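Local structure of ATP-dependent RNA helicase HrpB (Escherichia coli, 6EUD) at residues K259-A264 / T283-R288; S217-L222 / K270-T275; A729-M734 / E756-A761; R750-L755 / I767-S772. The protein hydrolyses ATP to ADP and phosphate as a bacterial DExH-box RNA helicase that binds single-stranded RNA. One frame throughout, in Å; residues are numbered along the deposited sequence.

Contact 1 (K259-A264 / T283-R288); sequences KAILPA and TIEGIR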
# COMPACT_ATOMS: atom_id res chain seq x y z
N LYS A 259 25.00 -12.51 27.47
CA LYS A 259 25.38 -13.91 27.30
C LYS A 259 25.29 -14.34 25.83
O LYS A 259 26.14 -15.08 25.33
CB LYS A 259 24.48 -14.80 28.15
CG LYS A 259 24.91 -16.24 28.17
CD LYS A 259 23.95 -17.08 28.99
CE LYS A 259 22.56 -17.04 28.41
NZ LYS A 259 21.67 -17.95 29.19
N ALA A 260 24.26 -13.85 25.14
CA ALA A 260 24.13 -14.07 23.71
C ALA A 260 25.16 -13.29 22.87
O ALA A 260 25.65 -13.81 21.88
CB ALA A 260 22.72 -13.72 23.25
N ILE A 261 25.50 -12.06 23.25
CA ILE A 261 26.39 -11.26 22.40
C ILE A 261 27.85 -11.62 22.62
O ILE A 261 28.62 -11.68 21.67
CB ILE A 261 26.22 -9.73 22.63
CG1 ILE A 261 24.86 -9.27 22.09
CG2 ILE A 261 27.34 -8.94 21.94
CD1 ILE A 261 24.66 -7.77 22.09
N LEU A 262 28.20 -11.89 23.88
CA LEU A 262 29.57 -12.22 24.25
C LEU A 262 29.95 -13.64 23.86
O LEU A 262 29.10 -14.53 23.85
CB LEU A 262 29.78 -12.01 25.75
CG LEU A 262 29.71 -10.56 26.21
CD1 LEU A 262 30.05 -10.44 27.69
CD2 LEU A 262 30.63 -9.69 25.35
N PRO A 263 31.24 -13.86 23.55
CA PRO A 263 31.71 -15.20 23.20
C PRO A 263 31.32 -16.24 24.25
O PRO A 263 31.28 -15.93 25.43
CB PRO A 263 33.23 -15.03 23.13
CG PRO A 263 33.41 -13.60 22.74
CD PRO A 263 32.31 -12.86 23.46
N ALA A 264 31.02 -17.45 23.79
CA ALA A 264 30.77 -18.59 24.66
C ALA A 264 31.90 -18.76 25.65
O ALA A 264 33.06 -18.52 25.33
CB ALA A 264 30.61 -19.85 23.84
N THR A 283 25.85 -6.77 16.74
CA THR A 283 27.00 -7.60 16.47
C THR A 283 27.14 -8.70 17.51
O THR A 283 27.42 -8.44 18.68
CB THR A 283 28.28 -6.75 16.42
OG1 THR A 283 28.29 -6.01 15.19
CG2 THR A 283 29.53 -7.62 16.50
N ILE A 284 26.91 -9.93 17.07
CA ILE A 284 27.08 -11.10 17.93
C ILE A 284 28.47 -11.69 17.69
O ILE A 284 28.86 -11.96 16.56
CB ILE A 284 25.99 -12.17 17.67
CG1 ILE A 284 24.64 -11.72 18.23
CG2 ILE A 284 26.34 -13.44 18.39
CD1 ILE A 284 23.89 -10.75 17.36
N GLU A 285 29.23 -11.85 18.77
CA GLU A 285 30.61 -12.27 18.65
C GLU A 285 30.80 -13.79 18.76
O GLU A 285 29.93 -14.49 19.26
CB GLU A 285 31.45 -11.57 19.70
CG GLU A 285 31.29 -10.07 19.67
CD GLU A 285 31.82 -9.43 20.92
OE1 GLU A 285 31.49 -8.25 21.16
OE2 GLU A 285 32.57 -10.11 21.66
N GLY A 286 31.93 -14.27 18.27
CA GLY A 286 32.33 -15.67 18.37
C GLY A 286 31.64 -16.57 17.38
O GLY A 286 31.69 -17.80 17.51
N ILE A 287 30.98 -15.98 16.38
CA ILE A 287 30.15 -16.73 15.44
C ILE A 287 30.92 -17.09 14.18
O ILE A 287 31.56 -16.23 13.59
CB ILE A 287 28.88 -15.93 15.05
CG1 ILE A 287 28.09 -15.55 16.32
CG2 ILE A 287 28.00 -16.74 14.10
CD1 ILE A 287 27.49 -16.76 17.09
N ARG A 288 30.86 -18.36 13.77
CA ARG A 288 31.35 -18.76 12.43
C ARG A 288 30.34 -19.67 11.69
O ARG A 288 30.56 -20.05 10.55
CB ARG A 288 32.72 -19.45 12.52
CG ARG A 288 32.69 -20.88 12.98
CD ARG A 288 34.04 -21.57 12.80
NE ARG A 288 34.38 -21.79 11.39
CZ ARG A 288 34.22 -22.94 10.73
NH1 ARG A 288 33.71 -24.00 11.34
NH2 ARG A 288 34.57 -23.03 9.46
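Glu285 N donates to Ile261 O at 3.0 Å, and this backbone hydrogen bond ties the loop after Ile284 to the last turn of the helix that ends at Ile261. The amide lies in the plane of the carbonyl and the bond bends only modestly, 160° at the hydrogen.

The remaining touches are van der Waals contacts. With CG anti to its own carbonyl carbon (chi1 -53°) and the chain extended beyond it, Glu285 carries its methylenes past the same acceptor, CB standing 3.4 Å from Ile261 O. The glutamate side chain crosses that of Pro263 obliquely, bringing OE2 to 3.3 Å from Pro263 CD. Leu262 runs alongside this glutamate in the same direction, and its CD2 grazes OE2. Two isoleucine methyls rest on opposing main-chain oxygens: Ile261 CG2 is 3.3 Å from Thr283 O, and Ile284 CG2 is 3.6 Å from Ala260 O. Gly286 takes a positive phi of 78°, which favours glycine, and a CB there would come close to Pro263 CA.

The contact joins the end of helix 256-261 to the loop leading into strand 287-302. Ile284 packs against Leu248 and Val272 of strands 243-248 and 269-274, and Ala260 covers the same two strands. Thr283 instead reaches Thr32, part of the predicted ATP-binding loop in the other RecA-like domain.

Contact 2 (S217-L222 / K270-T275); sequences SLLLFL and KVVLAT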
# COMPACT_ATOMS: atom_id res chain seq x y z
N SER A 217 30.56 -21.53 17.20
CA SER A 217 29.28 -21.05 17.69
C SER A 217 28.42 -20.66 16.50
O SER A 217 28.93 -20.36 15.41
CB SER A 217 29.44 -19.86 18.64
OG SER A 217 29.93 -20.31 19.89
N LEU A 218 27.11 -20.66 16.75
CA LEU A 218 26.14 -20.66 15.69
C LEU A 218 25.09 -19.59 15.94
O LEU A 218 24.57 -19.48 17.05
CB LEU A 218 25.49 -22.04 15.58
CG LEU A 218 24.53 -22.37 14.44
CD1 LEU A 218 24.50 -23.90 14.17
CD2 LEU A 218 23.14 -21.87 14.78
N LEU A 219 24.77 -18.84 14.88
CA LEU A 219 23.73 -17.81 14.93
C LEU A 219 22.53 -18.25 14.08
O LEU A 219 22.64 -18.48 12.86
CB LEU A 219 24.26 -16.46 14.43
CG LEU A 219 23.27 -15.28 14.35
CD1 LEU A 219 22.61 -14.93 15.72
CD2 LEU A 219 23.97 -14.06 13.77
N LEU A 220 21.39 -18.35 14.73
CA LEU A 220 20.17 -18.84 14.10
C LEU A 220 19.16 -17.70 13.94
O LEU A 220 18.71 -17.15 14.95
CB LEU A 220 19.58 -19.98 14.93
CG LEU A 220 18.18 -20.50 14.61
CD1 LEU A 220 18.07 -20.96 13.16
CD2 LEU A 220 17.84 -21.64 15.59
N PHE A 221 18.81 -17.36 12.70
CA PHE A 221 17.83 -16.31 12.44
C PHE A 221 16.44 -16.90 12.36
O PHE A 221 16.22 -17.84 11.61
CB PHE A 221 18.14 -15.55 11.14
CG PHE A 221 19.39 -14.66 11.23
CD1 PHE A 221 20.61 -15.07 10.68
CD2 PHE A 221 19.33 -13.41 11.86
CE1 PHE A 221 21.75 -14.26 10.75
CE2 PHE A 221 20.47 -12.59 11.93
CZ PHE A 221 21.68 -13.01 11.38
N LEU A 222 15.50 -16.34 13.14
CA LEU A 222 14.11 -16.79 13.17
C LEU A 222 13.17 -15.59 12.99
O LEU A 222 13.59 -14.44 13.14
CB LEU A 222 13.84 -17.51 14.49
CG LEU A 222 14.63 -18.82 14.53
CD1 LEU A 222 14.57 -19.52 15.88
CD2 LEU A 222 14.09 -19.72 13.41
N LYS A 270 28.03 -21.69 21.72
CA LYS A 270 26.68 -21.17 21.89
C LYS A 270 25.85 -21.17 20.60
O LYS A 270 26.37 -21.00 19.50
CB LYS A 270 26.73 -19.74 22.45
CG LYS A 270 27.33 -18.73 21.50
CD LYS A 270 27.38 -17.32 22.07
CE LYS A 270 27.95 -16.38 21.01
NZ LYS A 270 28.06 -14.98 21.45
N VAL A 271 24.55 -21.38 20.77
CA VAL A 271 23.59 -21.13 19.71
C VAL A 271 22.81 -19.88 20.06
O VAL A 271 22.10 -19.85 21.06
CB VAL A 271 22.62 -22.31 19.52
CG1 VAL A 271 21.56 -21.95 18.47
CG2 VAL A 271 23.39 -23.57 19.15
N VAL A 272 22.93 -18.85 19.24
CA VAL A 272 22.19 -17.63 19.47
C VAL A 272 20.97 -17.65 18.57
O VAL A 272 21.08 -17.74 17.35
CB VAL A 272 23.05 -16.38 19.21
CG1 VAL A 272 22.24 -15.14 19.42
CG2 VAL A 272 24.23 -16.36 20.13
N LEU A 273 19.80 -17.60 19.20
CA LEU A 273 18.54 -17.59 18.48
C LEU A 273 18.05 -16.14 18.44
O LEU A 273 17.72 -15.56 19.47
CB LEU A 273 17.53 -18.52 19.15
CG LEU A 273 17.90 -19.99 19.47
CD1 LEU A 273 18.56 -20.13 20.85
CD2 LEU A 273 16.69 -20.92 19.34
N ALA A 274 18.01 -15.55 17.26
CA ALA A 274 17.73 -14.13 17.14
C ALA A 274 16.76 -13.83 16.02
O ALA A 274 16.57 -14.66 15.11
CB ALA A 274 19.04 -13.36 16.93
N THR A 275 16.15 -12.65 16.09
CA THR A 275 15.41 -12.07 14.97
C THR A 275 16.37 -11.29 14.10
O THR A 275 17.55 -11.18 14.45
CB THR A 275 14.31 -11.14 15.46
OG1 THR A 275 14.93 -10.06 16.18
CG2 THR A 275 13.36 -11.87 16.38
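Ser217 OG accepts the main-chain N-H of Lys270 at 3.0 Å in an almost straight bond (177°), adding a side-chain rung to a parallel backbone ladder that runs on to Leu222. Five backbone N-H...O hydrogen bonds alternate in direction between the strands, among them Leu220 N to Val272 O at 2.7 Å.

Lys270 can be followed outward from this first rung. Its CB is 4.1 Å from Ser217 OG. A chi1 of 67° sets CG between its own backbone N and carbonyl carbon, and brings it to 3.4 Å from that hydroxyl oxygen. The extended remainder then leaves the neighbouring strand, passing Ile284, and NZ ends in hydrogen bonds to the carbonyl oxygens of Ala260, Leu262 and Glu285. Replacing Ser217 by an alanine would probably leave the Lys270 amide without this acceptor and the lysine CG less closely packed.

On one face Leu219 CD1 sits against Val272 CG1 at 3.7 Å and also touches Ala274 CB; on the other, Leu220 CD2 meets Leu273 CD2, and helices 199-213 and 225-236 cover this side. Side chains of this strand pair are largely apolar on both faces, and the three carbonyl acceptors round the buried lysine would probably favour its charged form.

Contact 3 (A729-M734 / E756-A761); sequences ALAVRM and ELLSPA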
# COMPACT_ATOMS: atom_id res chain seq x y z
N ALA A 729 -16.44 -5.95 -40.02
CA ALA A 729 -16.71 -6.73 -41.22
C ALA A 729 -17.75 -6.06 -42.12
O ALA A 729 -18.63 -5.32 -41.67
CB ALA A 729 -17.15 -8.13 -40.85
N LEU A 730 -17.66 -6.35 -43.40
CA LEU A 730 -18.60 -5.79 -44.35
C LEU A 730 -19.06 -6.86 -45.33
O LEU A 730 -18.28 -7.30 -46.19
CB LEU A 730 -17.95 -4.63 -45.10
CG LEU A 730 -18.87 -3.84 -46.01
CD1 LEU A 730 -19.40 -2.61 -45.29
CD2 LEU A 730 -18.13 -3.48 -47.25
N ALA A 731 -20.31 -7.29 -45.19
CA ALA A 731 -20.88 -8.31 -46.07
C ALA A 731 -21.46 -7.63 -47.30
O ALA A 731 -22.43 -6.89 -47.20
CB ALA A 731 -21.92 -9.11 -45.35
N VAL A 732 -20.85 -7.89 -48.46
CA VAL A 732 -21.22 -7.16 -49.67
C VAL A 732 -21.09 -8.04 -50.91
O VAL A 732 -20.15 -8.82 -51.02
CB VAL A 732 -20.33 -5.89 -49.87
CG1 VAL A 732 -18.86 -6.27 -49.94
CG2 VAL A 732 -20.73 -5.13 -51.12
N ARG A 733 -22.04 -7.93 -51.83
CA ARG A 733 -21.91 -8.65 -53.09
C ARG A 733 -20.67 -8.17 -53.83
O ARG A 733 -20.43 -6.98 -53.99
CB ARG A 733 -23.16 -8.47 -53.96
CG ARG A 733 -24.42 -9.05 -53.34
CD ARG A 733 -25.65 -8.71 -54.17
NE ARG A 733 -25.84 -7.27 -54.25
CZ ARG A 733 -26.74 -6.67 -55.02
NH1 ARG A 733 -27.54 -7.39 -55.79
NH2 ARG A 733 -26.83 -5.35 -55.01
N MET A 734 -19.85 -9.13 -54.26
CA MET A 734 -18.60 -8.85 -54.95
C MET A 734 -18.80 -7.89 -56.11
O MET A 734 -18.01 -6.97 -56.30
CB MET A 734 -17.99 -10.15 -55.46
CG MET A 734 -16.66 -9.98 -56.16
SD MET A 734 -15.95 -11.56 -56.69
CE MET A 734 -17.14 -12.11 -57.92
N GLU A 756 -16.65 -9.52 -46.67
CA GLU A 756 -17.25 -10.80 -46.92
C GLU A 756 -17.93 -10.74 -48.28
O GLU A 756 -19.07 -10.32 -48.42
CB GLU A 756 -18.20 -11.16 -45.79
CG GLU A 756 -17.42 -11.34 -44.46
CD GLU A 756 -18.33 -11.35 -43.22
OE1 GLU A 756 -19.29 -10.56 -43.15
OE2 GLU A 756 -18.08 -12.17 -42.31
N LEU A 757 -17.16 -11.13 -49.30
CA LEU A 757 -17.57 -10.99 -50.68
C LEU A 757 -18.55 -12.07 -51.07
O LEU A 757 -18.27 -13.26 -50.95
CB LEU A 757 -16.35 -11.01 -51.60
CG LEU A 757 -15.41 -9.83 -51.36
CD1 LEU A 757 -14.21 -9.84 -52.30
CD2 LEU A 757 -16.20 -8.54 -51.54
N LEU A 758 -19.71 -11.65 -51.55
CA LEU A 758 -20.82 -12.56 -51.79
C LEU A 758 -21.16 -12.63 -53.27
O LEU A 758 -20.77 -11.76 -54.04
CB LEU A 758 -22.04 -12.10 -50.98
CG LEU A 758 -21.80 -11.72 -49.52
CD1 LEU A 758 -22.97 -10.93 -48.97
CD2 LEU A 758 -21.54 -12.93 -48.62
N SER A 759 -21.87 -13.68 -53.64
CA SER A 759 -22.45 -13.83 -54.97
C SER A 759 -23.78 -13.06 -55.09
O SER A 759 -24.30 -12.57 -54.09
CB SER A 759 -22.65 -15.31 -55.25
OG SER A 759 -23.75 -15.79 -54.49
N PRO A 760 -24.35 -12.96 -56.32
CA PRO A 760 -25.69 -12.37 -56.47
C PRO A 760 -26.73 -12.94 -55.54
O PRO A 760 -27.68 -12.24 -55.20
CB PRO A 760 -26.04 -12.72 -57.91
CG PRO A 760 -24.74 -12.70 -58.61
CD PRO A 760 -23.76 -13.27 -57.63
N ALA A 761 -26.55 -14.20 -55.16
CA ALA A 761 -27.48 -14.88 -54.27
C ALA A 761 -27.02 -14.78 -52.81
O ALA A 761 -27.53 -15.52 -51.97
CB ALA A 761 -27.65 -16.34 -54.68
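Leu758 turns its CG anti to its own carbonyl carbon (chi1 -46°), and this lays the side chain back across the Val732 peptide, with CD1 3.7 Å from Val732 N and also touching Ala731 CB. Val732, at chi1 58°, holds CG1 between its backbone N and carbonyl carbon; its side chain and that of Leu757 lie side by side, with CG1 3.8 Å from Leu757 CD2. Glu756 extends along the neighbouring strand, and its OE1 passes 3.7 Å from Ala731 CB and near Ala729 CB before forming a salt bridge with Arg721.

Four backbone hydrogen bonds join the parallel strands. Glu756 N reaches Leu730 O at 2.8 Å, and Met734 N bonds to Leu758 O at the far end, also at 2.8 Å. Beyond the last of these rungs, Arg733 CG rests 3.6 Å from Ser759 O. With an alanine in place of Leu758, the Val732 peptide and Ala731 CB would probably lose the cover this leucine gives and a gap would open beside the strand.

Strand 717-721 flanks 729-733, and strand 764-768 flanks 751-758, in a mixed sheet of the C-terminal region. Met734 packs on Tyr779 and Val782 of helix 779-789, which Ser759 and Pro760 also touch through Met786.

Contact 4 (R750-L755 / I767-S772); sequences RVPLVL and ITRDLS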
# COMPACT_ATOMS: atom_id res chain seq x y z
N ARG A 750 -6.81 3.57 -40.58
CA ARG A 750 -6.01 2.65 -39.77
C ARG A 750 -6.45 1.18 -39.81
O ARG A 750 -5.67 0.28 -39.50
CB ARG A 750 -6.01 3.14 -38.32
CG ARG A 750 -5.25 4.44 -38.11
CD ARG A 750 -5.45 4.99 -36.69
NE ARG A 750 -4.82 6.30 -36.56
CZ ARG A 750 -4.88 7.08 -35.49
NH1 ARG A 750 -5.53 6.69 -34.39
NH2 ARG A 750 -4.26 8.25 -35.50
N VAL A 751 -7.71 0.95 -40.15
CA VAL A 751 -8.28 -0.38 -40.02
C VAL A 751 -9.01 -0.80 -41.28
O VAL A 751 -10.08 -0.28 -41.59
CB VAL A 751 -9.26 -0.45 -38.82
CG1 VAL A 751 -9.88 -1.86 -38.73
CG2 VAL A 751 -8.55 -0.07 -37.52
N PRO A 752 -8.45 -1.77 -42.00
CA PRO A 752 -9.16 -2.23 -43.20
C PRO A 752 -10.39 -3.05 -42.82
O PRO A 752 -10.37 -3.78 -41.82
CB PRO A 752 -8.11 -3.08 -43.93
CG PRO A 752 -7.18 -3.57 -42.81
CD PRO A 752 -7.22 -2.53 -41.72
N LEU A 753 -11.47 -2.89 -43.57
CA LEU A 753 -12.67 -3.70 -43.37
C LEU A 753 -12.45 -5.12 -43.87
O LEU A 753 -11.89 -5.35 -44.93
CB LEU A 753 -13.87 -3.07 -44.08
CG LEU A 753 -14.29 -1.74 -43.48
CD1 LEU A 753 -15.40 -1.16 -44.29
CD2 LEU A 753 -14.75 -1.93 -42.04
N VAL A 754 -12.89 -6.10 -43.09
CA VAL A 754 -12.86 -7.46 -43.60
C VAL A 754 -14.07 -7.57 -44.51
O VAL A 754 -15.20 -7.41 -44.06
CB VAL A 754 -12.90 -8.53 -42.48
CG1 VAL A 754 -13.08 -9.91 -43.08
CG2 VAL A 754 -11.63 -8.48 -41.63
N LEU A 755 -13.82 -7.82 -45.80
CA LEU A 755 -14.87 -7.91 -46.80
C LEU A 755 -15.37 -9.34 -46.91
O LEU A 755 -14.61 -10.27 -47.20
CB LEU A 755 -14.38 -7.45 -48.18
CG LEU A 755 -13.79 -6.05 -48.32
CD1 LEU A 755 -13.47 -5.77 -49.80
CD2 LEU A 755 -14.79 -5.05 -47.77
N ILE A 767 -13.57 -14.32 -48.13
CA ILE A 767 -13.36 -13.41 -47.02
C ILE A 767 -11.95 -12.81 -47.11
O ILE A 767 -10.95 -13.52 -47.03
CB ILE A 767 -13.54 -14.12 -45.69
CG1 ILE A 767 -14.96 -14.68 -45.59
CG2 ILE A 767 -13.24 -13.18 -44.55
CD1 ILE A 767 -15.24 -15.42 -44.26
N THR A 768 -11.88 -11.49 -47.27
CA THR A 768 -10.59 -10.85 -47.45
C THR A 768 -10.57 -9.43 -46.88
O THR A 768 -11.60 -8.75 -46.79
CB THR A 768 -10.21 -10.79 -48.95
OG1 THR A 768 -8.89 -10.27 -49.09
CG2 THR A 768 -11.18 -9.90 -49.73
N ARG A 769 -9.39 -9.00 -46.46
CA ARG A 769 -9.23 -7.60 -46.12
C ARG A 769 -8.06 -7.06 -46.92
O ARG A 769 -7.54 -5.98 -46.63
CB ARG A 769 -9.02 -7.40 -44.62
CG ARG A 769 -7.77 -8.01 -44.06
CD ARG A 769 -7.63 -7.64 -42.61
NE ARG A 769 -6.44 -8.25 -42.02
CZ ARG A 769 -6.01 -7.99 -40.79
NH1 ARG A 769 -6.69 -7.14 -40.03
NH2 ARG A 769 -4.92 -8.58 -40.34
N ASP A 770 -7.67 -7.82 -47.94
CA ASP A 770 -6.69 -7.36 -48.91
C ASP A 770 -7.33 -7.45 -50.29
O ASP A 770 -6.94 -8.29 -51.11
CB ASP A 770 -5.41 -8.21 -48.86
CG ASP A 770 -4.84 -8.34 -47.46
OD1 ASP A 770 -4.02 -7.48 -47.06
OD2 ASP A 770 -5.19 -9.31 -46.75
N LEU A 771 -8.33 -6.60 -50.54
CA LEU A 771 -9.09 -6.62 -51.78
C LEU A 771 -8.19 -6.60 -53.01
O LEU A 771 -8.46 -7.32 -53.98
CB LEU A 771 -10.06 -5.44 -51.84
CG LEU A 771 -10.88 -5.22 -53.12
CD1 LEU A 771 -11.82 -6.39 -53.44
CD2 LEU A 771 -11.65 -3.91 -52.98
N SER A 772 -7.11 -5.81 -52.97
CA SER A 772 -6.14 -5.74 -54.06
C SER A 772 -5.51 -7.10 -54.38
O SER A 772 -5.37 -7.46 -55.55
CB SER A 772 -5.05 -4.72 -53.72
OG SER A 772 -4.18 -4.55 -54.82
O HOH W 1 -8.58 -5.21 -40.37
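Leu755 and Thr768 form an antiparallel hydrogen-bonded pair, Leu755 N giving to Thr768 O at 2.6 Å and Thr768 N to Leu755 O at 3.0 Å. Beside the pair, Val754 spreads its two methyls over different neighbours: CG1, anti to the backbone N (chi1 172°), abuts Ile767 CG2 at 3.6 Å, while CG2 touches Arg769 CB.

Arg769 lies across the strand before this pair. Its CB is 3.5 Å from Leu753 O, and the chain, stretched from CG to NE, passes Pro752 with CD 4.1 Å from the ring CG. At its end a water sits at the edge of the guanidinium, in its plane, accepting from NH1 at 2.7 Å and donating to Pro752 O, so the arginine also holds the strand through solvent. Leu755 CD1 points among the side-chain carbons of Leu771, 4.0 Å from its CB, and so packs the strand against the first turn of helix 771-776.

Between pair and helix, Thr768 OG1 accepts the N-H of Asp770 at 3.0 Å, an ST turn where the chain passes from strand to helix. Overall this is the open end of the beta hairpin made by strands 751-758 and 764-768, the second strand running almost directly into a helix.

How the contacts relate
Contacts 1 and 2 lie in the second RecA-like domain, their centres 9 Å apart, and reach the same sheet, in which strands 217-221 and 287-302 are neighbours: Lys270 of contact 2 reaches into contact 1, with NZ 2.6 Å from Leu262 O and 2.7 Å from Ala260 O. Contact 1 stands nearer the predicted ATP site, the side chain of Thr283 coming within about 3 Å of that of Thr32, against about 11 Å for Leu219 in contact 2. Contacts 3 and 4, centres 12 Å apart, both use strand 751-758, and Leu730 N of contact 3 hydrogen-bonds Val754 O of contact 4 at 2.8 Å. This C-terminal pair is remote from the helicase core: the centres of contacts 1 and 3 are about 87 Å apart.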